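Aminopeptidase N family protein (Idiomarina loihiensis L2TR, PDB 4FGM) probably acts as a zinc-dependent aminopeptidase of the M61 family, removing residues from the N-terminal end of peptides. Local coordinates at residues A89-A97 with M228-L237; F168-E176 with L187-S198. All blocks are in the same frame, centred on the assembly; numbering follows the deposited sequence.

Contact 1 of 2, residues A89-A97 with M228-L237; sequences AWDLSVRSA and MVVGNGFGGL. With MAE (maleic acid), chain B.
With CG1 anti to its carbonyl carbon (chi1 -60°), Val94 lays both methyls against the glycine-rich backbone leading to Leu237, while a bend about the CG-SE bond of selenomethionine Met228 (chi3 -73°) swings CE in from the other strand. CG2 of Val94 sits 3.7 Å from Gly236 C and 3.8 Å from Leu237 CB; CG1 touches Gly235 O and is 4.1 Å from Met228 CE. The same CE approaches Ser93 O. Two residues earlier, Leu92 divides its branches: CD2 lies beside Met228 SE at 4.0 Å and CD1 beside Val230 CG1 at 3.8 Å, the Leu92 side chain running alongside each and pointing the other way. Leu246 of strand 242-248 touches Leu92, Met228 and Val230 and completes this apolar patch. Leu237 CD2 comes up to Val94 O at 3.7 Å, a carbonyl that also accepts from Asn107 ND2.

Bonds within the 89-97 loop help to shape it. Ser93 OG donates to Asp91 OD2 from above the carboxylate plane, 2.6 Å away, and takes Arg95 N in an ST turn. Ser93 CB lies against one face of the Arg95 guanidinium, toward its rim.

Strand 235-238 is the outer strand beside the active-site cleft, where such an edge strand commonly flanks the substrate in zinc peptidases of this clan. Gly236 O is 3.3 Å from C3 of the bound maleic acid, and Arg95 and Leu237 also line its pocket, close to the zinc held by His273, His277 and Glu307. Leu92, Val94, Met228, Val230 and Leu237 make the junction between the segments largely apolar. Arg95 approaches the maleate through CD rather than in a salt bridge, and its positive charge could at most favour an anion there at longer range.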
loop_
_atom_site.group_PDB
_atom_site.type_symbol
_atom_site.label_atom_id
_atom_site.label_comp_id
_atom_site.label_asym_id
_atom_site.label_seq_id
_atom_site.Cartn_x
_atom_site.Cartn_y
_atom_site.Cartn_z
ATOM N N ALA A 89 4.447 -4.671 21.482
ATOM C CA ALA A 89 4.421 -4.910 20.046
ATOM C C ALA A 89 3.608 -6.135 19.645
ATOM O O ALA A 89 4.153 -7.232 19.514
ATOM C CB ALA A 89 5.851 -5.053 19.528
ATOM N N TRP A 90 2.312 -5.936 19.428
ATOM C CA TRP A 90 1.431 -7.024 19.032
ATOM C C TRP A 90 0.501 -6.625 17.884
ATOM O O TRP A 90 -0.708 -6.857 17.936
ATOM C CB TRP A 90 0.601 -7.491 20.229
ATOM C CG TRP A 90 0.041 -8.866 20.056
ATOM C CD1 TRP A 90 -1.245 -9.260 20.271
ATOM C CD2 TRP A 90 0.752 -10.032 19.628
ATOM N NE1 TRP A 90 -1.384 -10.600 19.998
ATOM C CE2 TRP A 90 -0.172 -11.099 19.599
ATOM C CE3 TRP A 90 2.081 -10.276 19.252
ATOM C CZ2 TRP A 90 0.189 -12.391 19.227
ATOM C CZ3 TRP A 90 2.440 -11.557 18.882
ATOM C CH2 TRP A 90 1.494 -12.603 18.867
ATOM N N ASP A 91 1.075 -6.018 16.850
ATOM C CA ASP A 91 0.310 -5.609 15.682
ATOM C C ASP A 91 0.963 -6.146 14.429
ATOM O O ASP A 91 1.958 -5.601 13.969
ATOM C CB ASP A 91 0.220 -4.089 15.578
ATOM C CG ASP A 91 -0.382 -3.637 14.251
ATOM O OD1 ASP A 91 -1.483 -4.113 13.888
ATOM O OD2 ASP A 91 0.248 -2.807 13.568
ATOM N N LEU A 92 0.392 -7.205 13.873
ATOM C CA LEU A 92 0.938 -7.819 12.673
ATOM C C LEU A 92 0.652 -6.989 11.419
ATOM O O LEU A 92 -0.350 -7.204 10.738
ATOM C CB LEU A 92 0.370 -9.234 12.533
ATOM C CG LEU A 92 1.098 -10.317 11.727
ATOM C CD1 LEU A 92 0.463 -10.453 10.358
ATOM C CD2 LEU A 92 2.585 -10.004 11.650
ATOM N N SER A 93 1.532 -6.027 11.138
ATOM C CA SER A 93 1.415 -5.170 9.959
ATOM C C SER A 93 2.771 -4.536 9.678
ATOM O O SER A 93 3.638 -4.514 10.542
ATOM C CB SER A 93 0.374 -4.073 10.173
ATOM O OG SER A 93 0.867 -3.059 11.015
ATOM N N VAL A 94 2.950 -4.012 8.470
ATOM C CA VAL A 94 4.224 -3.395 8.056
ATOM C C VAL A 94 4.351 -2.014 8.620
ATOM O O VAL A 94 5.297 -1.278 8.370
ATOM C CB VAL A 94 4.288 -3.308 6.541
ATOM C CG1 VAL A 94 4.193 -4.689 5.955
ATOM C CG2 VAL A 94 3.149 -2.414 6.001
ATOM N N ARG A 95 3.357 -1.677 9.411
ATOM C CA ARG A 95 3.274 -0.350 9.965
ATOM C C ARG A 95 3.745 -0.100 11.413
ATOM O O ARG A 95 4.326 0.919 11.639
ATOM C CB ARG A 95 1.836 0.122 9.723
ATOM C CG ARG A 95 1.621 0.375 8.193
ATOM C CD ARG A 95 0.195 0.554 7.674
ATOM N NE ARG A 95 -0.545 -0.703 7.666
ATOM C CZ ARG A 95 -1.400 -1.072 8.615
ATOM N NH1 ARG A 95 -1.632 -0.272 9.644
ATOM N NH2 ARG A 95 -2.006 -2.250 8.545
ATOM N N SER A 96 3.652 -1.035 12.361
ATOM C CA SER A 96 4.111 -0.662 13.697
ATOM C C SER A 96 5.213 -1.457 14.393
ATOM O O SER A 96 6.319 -0.965 14.554
ATOM C CB SER A 96 2.906 -0.572 14.601
ATOM O OG SER A 96 2.139 -1.762 14.540
ATOM N N ALA A 97 4.859 -2.614 14.931
ATOM C CA ALA A 97 5.809 -3.477 15.634
ATOM C C ALA A 97 5.101 -4.720 16.106
ATOM O O ALA A 97 3.942 -4.679 16.537
ATOM C CB ALA A 97 6.440 -2.754 16.823
HETATM N N MSE A 228 7.302 -10.569 5.665
HETATM C CA MSE A 228 6.662 -11.395 6.678
HETATM C C MSE A 228 5.643 -12.246 5.908
HETATM O O MSE A 228 4.809 -11.725 5.148
HETATM C CB MSE A 228 5.959 -10.533 7.725
HETATM C CG MSE A 228 6.899 -9.973 8.762
HETATM SE SE MSE A 228 6.010 -8.765 9.970
HETATM C CE MSE A 228 5.809 -7.275 8.751
ATOM N N VAL A 229 5.722 -13.557 6.090
ATOM C CA VAL A 229 4.828 -14.462 5.389
ATOM C C VAL A 229 3.833 -15.119 6.327
ATOM O O VAL A 229 4.223 -15.863 7.227
ATOM C CB VAL A 229 5.621 -15.577 4.670
ATOM C CG1 VAL A 229 4.697 -16.355 3.740
ATOM C CG2 VAL A 229 6.785 -14.974 3.899
ATOM N N VAL A 230 2.549 -14.855 6.101
ATOM C CA VAL A 230 1.500 -15.435 6.924
ATOM C C VAL A 230 0.530 -16.238 6.057
ATOM O O VAL A 230 0.779 -16.444 4.874
ATOM C CB VAL A 230 0.732 -14.336 7.679
ATOM C CG1 VAL A 230 1.694 -13.553 8.554
ATOM C CG2 VAL A 230 0.033 -13.412 6.690
ATOM N N GLY A 231 -0.572 -16.689 6.640
ATOM C CA GLY A 231 -1.526 -17.467 5.871
ATOM C C GLY A 231 -2.355 -16.602 4.944
ATOM O O GLY A 231 -2.568 -16.926 3.767
ATOM N N ASN A 232 -2.827 -15.486 5.482
ATOM C CA ASN A 232 -3.646 -14.570 4.717
ATOM C C ASN A 232 -3.366 -13.140 5.146
ATOM O O ASN A 232 -3.833 -12.690 6.187
ATOM C CB ASN A 232 -5.122 -14.913 4.919
ATOM C CG ASN A 232 -6.035 -14.085 4.052
ATOM O OD1 ASN A 232 -5.629 -13.584 3.006
ATOM N ND2 ASN A 232 -7.285 -13.948 4.473
ATOM N N GLY A 233 -2.586 -12.432 4.338
ATOM C CA GLY A 233 -2.259 -11.060 4.656
ATOM C C GLY A 233 -1.661 -10.347 3.465
ATOM O O GLY A 233 -0.989 -10.957 2.633
ATOM N N PHE A 234 -1.910 -9.047 3.378
ATOM C CA PHE A 234 -1.377 -8.258 2.279
ATOM C C PHE A 234 -1.019 -6.875 2.784
ATOM O O PHE A 234 -1.682 -6.336 3.665
ATOM C CB PHE A 234 -2.401 -8.147 1.149
ATOM C CG PHE A 234 -1.820 -7.634 -0.134
ATOM C CD1 PHE A 234 -2.109 -6.347 -0.588
ATOM C CD2 PHE A 234 -0.973 -8.441 -0.888
ATOM C CE1 PHE A 234 -1.556 -5.868 -1.780
ATOM C CE2 PHE A 234 -0.414 -7.977 -2.076
ATOM C CZ PHE A 234 -0.709 -6.685 -2.525
ATOM N N GLY A 235 0.038 -6.305 2.228
ATOM C CA GLY A 235 0.449 -4.986 2.653
ATOM C C GLY A 235 1.934 -4.753 2.494
ATOM O O GLY A 235 2.737 -5.696 2.524
ATOM N N GLY A 236 2.290 -3.485 2.320
ATOM C CA GLY A 236 3.680 -3.107 2.167
ATOM C C GLY A 236 3.867 -1.633 2.459
ATOM O O GLY A 236 2.936 -0.843 2.320
ATOM N N LEU A 237 5.067 -1.269 2.892
ATOM C CA LEU A 237 5.386 0.123 3.187
ATOM C C LEU A 237 6.765 0.414 2.611
ATOM O O LEU A 237 7.738 -0.264 2.922
ATOM C CB LEU A 237 5.371 0.386 4.698
ATOM C CG LEU A 237 5.568 1.857 5.096
ATOM C CD1 LEU A 237 4.579 2.734 4.332
ATOM C CD2 LEU A 237 5.387 2.020 6.591
HETATM C C1 MAE B . 1.241 2.132 -0.295
HETATM O O1 MAE B . 0.655 3.258 -0.468
HETATM O O2 MAE B . 2.412 2.007 -0.722
HETATM C C2 MAE B . 0.508 1.079 0.441
HETATM C C3 MAE B . 0.193 0.959 1.729
HETATM C C4 MAE B . 0.509 1.902 2.796
HETATM O O3 MAE B . 1.163 2.956 2.674
HETATM O O4 MAE B . 0.024 1.601 3.906
#

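Contact 2 of 2, residues F168-E176 with L187-S198; sequences FLIGDLTIE and LVLSGRHYADTS
The His193 ring has Leu189 CD1 over the centre of one face, 3.6 Å above the plane, and polar partners at two points of its edge: Thr174 OG1 and His193 NE2 share a hydrogen bond of 3.1 Å in the ring plane, and Ala195 N donates to ND1. Held by both nitrogens, the imidazole cannot easily rotate, and it ties the segment after the strand to a beta hairpin, strands 174-180 and 183-190. Thr174 with Leu189 and Glu176 with Leu187 are antiparallel hydrogen-bonded pairs; Ile175 with Val188 between them is non-hydrogen-bonded.

On the face of Thr174 and Glu176, the start of helix 197-215 packs down. The Glu176 chain, bent at chi2 (79°), crosses Thr197, whose OG1 donates to OE2 at 2.9 Å from above the carboxylate plane; Thr197 CG2 meets Thr174 CG2. On the Val188 face, its CG1 gathers Leu169 CD2, Leu173 CD1 and Ile175 CG1, joining the hairpin to strand 168-171.

Asp172 centres an inverse gamma turn. One water accepts from Asp172 N and donates to Ser190 OG at 2.7 Å, an oxygen also hydrogen-bonded to Gln103 OE1; a second donates to Asp172 O and accepts from Gly191 N, its oxygen 2.9 Å from that N.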
loop_
_atom_site.group_PDB
_atom_site.type_symbol
_atom_site.label_atom_id
_atom_site.label_comp_id
_atom_site.label_asym_id
_atom_site.label_seq_id
_atom_site.Cartn_x
_atom_site.Cartn_y
_atom_site.Cartn_z
ATOM N N PHE A 168 13.022 -2.934 10.840
ATOM C CA PHE A 168 13.856 -4.079 11.210
ATOM C C PHE A 168 13.018 -5.358 11.257
ATOM O O PHE A 168 11.865 -5.347 11.702
ATOM C CB PHE A 168 14.496 -3.883 12.599
ATOM C CG PHE A 168 15.743 -3.039 12.604
ATOM C CD1 PHE A 168 15.678 -1.665 12.383
ATOM C CD2 PHE A 168 16.987 -3.620 12.851
ATOM C CE1 PHE A 168 16.832 -0.873 12.425
ATOM C CE2 PHE A 168 18.148 -2.841 12.894
ATOM C CZ PHE A 168 18.072 -1.466 12.675
ATOM N N LEU A 169 13.611 -6.457 10.806
ATOM C CA LEU A 169 12.959 -7.762 10.814
ATOM C C LEU A 169 13.946 -8.756 11.431
ATOM O O LEU A 169 15.093 -8.864 10.990
ATOM C CB LEU A 169 12.599 -8.192 9.384
ATOM C CG LEU A 169 11.956 -9.574 9.218
ATOM C CD1 LEU A 169 10.719 -9.670 10.106
ATOM C CD2 LEU A 169 11.578 -9.806 7.754
ATOM N N ILE A 170 13.506 -9.467 12.461
ATOM C CA ILE A 170 14.365 -10.436 13.115
ATOM C C ILE A 170 13.678 -11.791 13.254
ATOM O O ILE A 170 12.459 -11.869 13.312
ATOM C CB ILE A 170 14.806 -9.929 14.516
ATOM C CG1 ILE A 170 13.586 -9.620 15.382
ATOM C CG2 ILE A 170 15.645 -8.674 14.367
ATOM C CD1 ILE A 170 13.937 -9.108 16.775
ATOM N N GLY A 171 14.465 -12.861 13.301
ATOM C CA GLY A 171 13.890 -14.185 13.440
ATOM C C GLY A 171 14.696 -15.225 12.694
ATOM O O GLY A 171 15.871 -15.014 12.401
ATOM N N ASP A 172 14.066 -16.355 12.396
ATOM C CA ASP A 172 14.720 -17.436 11.664
ATOM C C ASP A 172 14.550 -17.074 10.189
ATOM O O ASP A 172 13.747 -17.661 9.475
ATOM C CB ASP A 172 14.032 -18.766 12.009
ATOM C CG ASP A 172 14.631 -19.949 11.272
ATOM O OD1 ASP A 172 15.787 -19.851 10.801
ATOM O OD2 ASP A 172 13.945 -20.988 11.176
ATOM N N LEU A 173 15.329 -16.097 9.750
ATOM C CA LEU A 173 15.244 -15.559 8.396
ATOM C C LEU A 173 15.857 -16.325 7.232
ATOM O O LEU A 173 16.939 -16.907 7.339
ATOM C CB LEU A 173 15.836 -14.144 8.385
ATOM C CG LEU A 173 15.466 -13.260 9.575
ATOM C CD1 LEU A 173 16.093 -11.868 9.419
ATOM C CD2 LEU A 173 13.935 -13.172 9.668
ATOM N N THR A 174 15.149 -16.298 6.108
ATOM C CA THR A 174 15.632 -16.912 4.886
ATOM C C THR A 174 16.123 -15.689 4.119
ATOM O O THR A 174 15.368 -14.731 3.937
ATOM C CB THR A 174 14.500 -17.609 4.084
ATOM O OG1 THR A 174 13.961 -18.691 4.853
ATOM C CG2 THR A 174 15.037 -18.163 2.768
ATOM N N ILE A 175 17.382 -15.701 3.694
ATOM C CA ILE A 175 17.943 -14.558 2.980
ATOM C C ILE A 175 18.602 -14.976 1.672
ATOM O O ILE A 175 19.521 -15.790 1.661
ATOM C CB ILE A 175 18.997 -13.829 3.849
ATOM C CG1 ILE A 175 18.404 -13.478 5.216
ATOM C CG2 ILE A 175 19.476 -12.567 3.142
ATOM C CD1 ILE A 175 19.416 -12.887 6.193
ATOM N N GLU A 176 18.119 -14.404 0.575
ATOM C CA GLU A 176 18.642 -14.700 -0.752
ATOM C C GLU A 176 19.066 -13.392 -1.416
ATOM O O GLU A 176 18.239 -12.522 -1.699
ATOM C CB GLU A 176 17.568 -15.383 -1.604
ATOM C CG GLU A 176 18.054 -15.893 -2.955
ATOM C CD GLU A 176 18.802 -17.212 -2.854
ATOM O OE1 GLU A 176 19.918 -17.231 -2.293
ATOM O OE2 GLU A 176 18.267 -18.233 -3.338
ATOM N N LEU A 187 16.284 -10.501 -0.594
ATOM C CA LEU A 187 14.910 -10.897 -0.391
ATOM C C LEU A 187 14.997 -11.590 0.955
ATOM O O LEU A 187 15.752 -12.551 1.109
ATOM C CB LEU A 187 14.429 -11.888 -1.450
ATOM C CG LEU A 187 13.051 -12.477 -1.091
ATOM C CD1 LEU A 187 12.011 -11.360 -0.997
ATOM C CD2 LEU A 187 12.638 -13.507 -2.119
ATOM N N VAL A 188 14.253 -11.088 1.935
ATOM C CA VAL A 188 14.274 -11.670 3.272
ATOM C C VAL A 188 12.891 -12.158 3.662
ATOM O O VAL A 188 11.907 -11.426 3.535
ATOM C CB VAL A 188 14.753 -10.637 4.314
ATOM C CG1 VAL A 188 14.843 -11.286 5.692
ATOM C CG2 VAL A 188 16.090 -10.074 3.894
ATOM N N LEU A 189 12.823 -13.386 4.159
ATOM C CA LEU A 189 11.542 -13.971 4.546
ATOM C C LEU A 189 11.516 -14.462 5.986
ATOM O O LEU A 189 12.478 -15.078 6.460
ATOM C CB LEU A 189 11.215 -15.160 3.637
ATOM C CG LEU A 189 11.279 -14.972 2.121
ATOM C CD1 LEU A 189 10.986 -16.313 1.441
ATOM C CD2 LEU A 189 10.285 -13.918 1.686
ATOM N N SER A 190 10.405 -14.194 6.667
ATOM C CA SER A 190 10.197 -14.638 8.040
ATOM C C SER A 190 8.791 -15.234 8.091
ATOM O O SER A 190 7.823 -14.586 7.684
ATOM C CB SER A 190 10.290 -13.472 9.024
ATOM O OG SER A 190 9.976 -13.902 10.346
ATOM N N GLY A 191 8.683 -16.464 8.591
ATOM C CA GLY A 191 7.392 -17.127 8.666
ATOM C C GLY A 191 7.491 -18.466 7.957
ATOM O O GLY A 191 8.507 -18.741 7.325
ATOM N N ARG A 192 6.468 -19.310 8.065
ATOM C CA ARG A 192 6.505 -20.609 7.396
ATOM C C ARG A 192 6.225 -20.390 5.910
ATOM O O ARG A 192 5.267 -19.712 5.559
ATOM C CB ARG A 192 5.459 -21.558 8.001
ATOM C CG ARG A 192 5.674 -21.856 9.478
ATOM C CD ARG A 192 4.804 -23.009 9.965
ATOM N NE ARG A 192 5.547 -24.267 10.022
ATOM C CZ ARG A 192 6.007 -24.814 11.143
ATOM N NH1 ARG A 192 5.798 -24.218 12.309
ATOM N NH2 ARG A 192 6.686 -25.951 11.101
ATOM N N HIS A 193 7.061 -20.955 5.043
ATOM C CA HIS A 193 6.886 -20.791 3.596
ATOM C C HIS A 193 7.655 -21.871 2.834
ATOM O O HIS A 193 8.474 -22.575 3.409
ATOM C CB HIS A 193 7.425 -19.427 3.167
ATOM C CG HIS A 193 8.915 -19.334 3.259
ATOM N ND1 HIS A 193 9.749 -19.827 2.280
ATOM C CD2 HIS A 193 9.720 -18.910 4.261
ATOM C CE1 HIS A 193 11.002 -19.715 2.676
ATOM N NE2 HIS A 193 11.013 -19.164 3.877
ATOM N N TYR A 194 7.405 -21.976 1.534
ATOM C CA TYR A 194 8.084 -22.962 0.697
ATOM C C TYR A 194 8.612 -22.283 -0.555
ATOM O O TYR A 194 8.652 -22.878 -1.626
ATOM C CB TYR A 194 7.119 -24.075 0.290
ATOM C CG TYR A 194 6.380 -24.682 1.456
ATOM C CD1 TYR A 194 5.285 -24.034 2.023
ATOM C CD2 TYR A 194 6.800 -25.887 2.020
ATOM C CE1 TYR A 194 4.628 -24.565 3.124
ATOM C CE2 TYR A 194 6.153 -26.428 3.121
ATOM C CZ TYR A 194 5.066 -25.761 3.671
ATOM O OH TYR A 194 4.428 -26.281 4.777
ATOM N N ALA A 195 9.033 -21.033 -0.402
ATOM C CA ALA A 195 9.527 -20.245 -1.521
ATOM C C ALA A 195 10.768 -20.737 -2.252
ATOM O O ALA A 195 11.762 -21.145 -1.651
ATOM C CB ALA A 195 9.754 -18.804 -1.074
ATOM N N ASP A 196 10.681 -20.690 -3.574
ATOM C CA ASP A 196 11.797 -21.037 -4.436
ATOM C C ASP A 196 12.492 -19.676 -4.564
ATOM O O ASP A 196 12.213 -18.922 -5.499
ATOM C CB ASP A 196 11.286 -21.491 -5.805
ATOM C CG ASP A 196 12.411 -21.825 -6.765
ATOM O OD1 ASP A 196 13.553 -21.380 -6.510
ATOM O OD2 ASP A 196 12.151 -22.520 -7.773
ATOM N N THR A 197 13.367 -19.356 -3.613
ATOM C CA THR A 197 14.054 -18.067 -3.606
ATOM C C THR A 197 14.901 -17.752 -4.836
ATOM O O THR A 197 15.028 -16.591 -5.216
ATOM C CB THR A 197 14.936 -17.904 -2.355
ATOM O OG1 THR A 197 15.731 -19.077 -2.176
ATOM C CG2 THR A 197 14.079 -17.674 -1.131
ATOM N N SER A 198 15.485 -18.765 -5.460
ATOM C CA SER A 198 16.290 -18.510 -6.647
ATOM C C SER A 198 15.399 -17.966 -7.742
ATOM O O SER A 198 15.729 -16.980 -8.391
ATOM C CB SER A 198 16.970 -19.789 -7.136
ATOM O OG SER A 198 17.954 -20.219 -6.214
HETATM O O HOH W 1 11.109 -15.786 11.961
HETATM O O HOH W 2 10.678 -17.912 10.161
#

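From the N terminus, the chain leaves strand 81-91 and forms the first side of contact 1 at 89-97, then reaches 168-176, turns through a hairpin into 187-198, runs along helix 197-215 and returns on strand 222-230, where 228-237 meets 89-97 and closes contact 1 over a loop of 130 residues. Contact 2 closes a ten-residue one lying wholly within it, so the two nest without crossing. Strands 183-190 and 222-230 are parallel neighbours in one sheet, where Val229 N and Ser190 O, 2.8 Å apart, probably hydrogen-bond, and Met228 CG packs on Leu169 CD1. Together the contacts fasten the N-terminal beta strands to the five-stranded sheet beside the zinc site.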